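Local atomic coordinates of F5/8 type C domain protein (PDB entry 4ZRX), a protein that is a putative alpha-L-fucosidase, probably cleaving alpha-linked L-fucose from glycans, and carries an F5/8 type C domain that may bind sugar. Residues Y351-Q354 and T355-N359. Numbering follows the deposited sequence.
Sequences YRQQ and TFADN. With EDO (1,2-ethanediol), chain G.
Two donors of Thr355 grip the carbonyl oxygen of Tyr351 near the C-terminal end of helix 339-356. The hydroxyl OG1 of Thr355 donates to Tyr351 O over 2.8 Å and lies well above the carbonyl plane, while the backbone N of Thr355 reaches the same oxygen from the opposite face at 2.9 Å. With chi1 at -68°, OG1 stands beside its own backbone N, turned back down the helix to this acceptor. Thr355 OG1 also lies over one face of the Tyr351 ring, offset toward the rim and 3.6 Å from Tyr351 CZ; the phenol's OH goes on to bond Glu461 O. One residue along, Phe356 N closes the next helical bond on Arg352 O. The methyl CG2 of Thr355 covers the centre of one face of the Phe356 ring, and Arg352 NE gives an ethanediol O2 a nearly straight bond of 2.8 Å (168°). That diol, probably from the crystallisation liquor, also touches Phe356 CD2 through C1. Farther along, one water donates to Gln354 O and Thr355 O and accepts from Asp358 N, bridging the turn. Helix 308-316 meets Tyr351, Arg352 and Phe356, whereas Leu388 of strand 388-393 packs on Thr355 and Phe356, and Phe356 stacks edge-to-face with Tyr458 of strand 450-458, which places this helix end between helix 308-316 and the four-stranded antiparallel sheet holding both strands.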
loop_
_atom_site.group_PDB
_atom_site.type_symbol
_atom_site.label_atom_id
_atom_site.label_comp_id
_atom_site.label_asym_id
_atom_site.label_seq_id
_atom_site.Cartn_x
_atom_site.Cartn_y
_atom_site.Cartn_z
ATOM N N TYR A 351 -10.970 -2.645 -13.083
ATOM C CA TYR A 351 -11.110 -3.872 -12.290
ATOM C C TYR A 351 -12.031 -3.684 -11.070
ATOM O O TYR A 351 -12.906 -4.510 -10.820
ATOM C CB TYR A 351 -9.755 -4.382 -11.872
ATOM C CG TYR A 351 -9.849 -5.659 -11.112
ATOM C CD1 TYR A 351 -10.125 -6.826 -11.761
ATOM C CD2 TYR A 351 -9.731 -5.686 -9.723
ATOM C CE1 TYR A 351 -10.279 -8.017 -11.046
ATOM C CE2 TYR A 351 -9.863 -6.853 -9.016
ATOM C CZ TYR A 351 -10.152 -8.016 -9.676
ATOM O OH TYR A 351 -10.309 -9.240 -8.978
ATOM N N ARG A 352 -11.822 -2.624 -10.332
ATOM C CA ARG A 352 -12.706 -2.317 -9.188
ATOM C C ARG A 352 -14.137 -2.090 -9.666
ATOM O O ARG A 352 -15.063 -2.565 -9.027
ATOM C CB ARG A 352 -12.214 -1.142 -8.440
ATOM C CG ARG A 352 -10.823 -1.363 -7.813
ATOM C CD ARG A 352 -10.546 -0.394 -6.711
ATOM N NE ARG A 352 -10.889 0.972 -7.122
ATOM C CZ ARG A 352 -10.181 1.756 -7.895
ATOM N NH1 ARG A 352 -8.937 1.445 -8.213
ATOM N NH2 ARG A 352 -10.700 2.923 -8.257
ATOM N N GLN A 353 -14.309 -1.335 -10.741
ATOM C CA GLN A 353 -15.659 -1.067 -11.223
ATOM C C GLN A 353 -16.383 -2.377 -11.572
ATOM O O GLN A 353 -17.540 -2.563 -11.216
ATOM C CB GLN A 353 -15.687 -0.096 -12.429
ATOM C CG GLN A 353 -17.171 0.359 -12.857
ATOM C CD GLN A 353 -18.024 -0.637 -13.707
ATOM O OE1 GLN A 353 -19.284 -0.626 -13.648
ATOM N NE2 GLN A 353 -17.378 -1.484 -14.492
ATOM N N GLN A 354 -15.712 -3.258 -12.308
ATOM C CA GLN A 354 -16.279 -4.536 -12.729
ATOM C C GLN A 354 -16.590 -5.402 -11.510
ATOM O O GLN A 354 -17.639 -6.051 -11.438
ATOM C CB GLN A 354 -15.291 -5.276 -13.656
ATOM C CG GLN A 354 -15.105 -4.612 -15.015
ATOM C CD GLN A 354 -13.736 -4.875 -15.718
ATOM O OE1 GLN A 354 -12.913 -5.707 -15.291
ATOM N NE2 GLN A 354 -13.480 -4.113 -16.779
ATOM N N THR A 355 -15.667 -5.404 -10.554
ATOM C CA THR A 355 -15.785 -6.220 -9.392
ATOM C C THR A 355 -17.000 -5.798 -8.523
ATOM O O THR A 355 -17.787 -6.657 -8.078
ATOM C CB THR A 355 -14.503 -6.123 -8.520
ATOM O OG1 THR A 355 -13.427 -6.723 -9.208
ATOM C CG2 THR A 355 -14.671 -6.857 -7.196
ATOM N N PHE A 356 -17.183 -4.489 -8.368
ATOM C CA PHE A 356 -18.246 -3.989 -7.493
ATOM C C PHE A 356 -19.528 -3.588 -8.226
ATOM O O PHE A 356 -20.447 -3.039 -7.583
ATOM C CB PHE A 356 -17.719 -2.872 -6.576
ATOM C CG PHE A 356 -16.597 -3.331 -5.677
ATOM C CD1 PHE A 356 -16.837 -4.202 -4.679
ATOM C CD2 PHE A 356 -15.304 -2.934 -5.859
ATOM C CE1 PHE A 356 -15.815 -4.697 -3.877
ATOM C CE2 PHE A 356 -14.280 -3.405 -5.089
ATOM C CZ PHE A 356 -14.541 -4.302 -4.070
ATOM N N ALA A 357 -19.615 -3.878 -9.517
ATOM C CA ALA A 357 -20.820 -3.474 -10.295
ATOM C C ALA A 357 -22.101 -4.113 -9.812
ATOM O O ALA A 357 -23.144 -3.416 -9.781
ATOM C CB ALA A 357 -20.605 -3.731 -11.780
ATOM N N ASP A 358 -22.041 -5.393 -9.444
ATOM C CA ASP A 358 -23.207 -6.184 -9.180
ATOM C C ASP A 358 -23.210 -6.858 -7.795
ATOM O O ASP A 358 -22.749 -7.981 -7.622
ATOM C CB ASP A 358 -23.306 -7.236 -10.276
ATOM C CG ASP A 358 -24.592 -8.049 -10.193
ATOM O OD1 ASP A 358 -25.538 -7.720 -9.434
ATOM O OD2 ASP A 358 -24.655 -9.038 -10.887
ATOM N N ASN A 359 -23.714 -6.141 -6.805
ATOM C CA ASN A 359 -23.870 -6.676 -5.484
ATOM C C ASN A 359 -24.954 -7.744 -5.499
ATOM O O ASN A 359 -26.056 -7.486 -5.904
ATOM C CB ASN A 359 -24.255 -5.540 -4.560
ATOM C CG ASN A 359 -24.395 -5.951 -3.145
ATOM O OD1 ASN A 359 -24.186 -7.119 -2.746
ATOM N ND2 ASN A 359 -24.776 -4.971 -2.362
HETATM C C1 EDO G . -15.246 0.830 -6.511
HETATM O O1 EDO G . -14.899 0.919 -7.898
HETATM C C2 EDO G . -13.949 0.749 -5.707
HETATM O O2 EDO G . -13.151 1.933 -5.821
HETATM O O HOH W 1 -19.631 -7.365 -9.946
#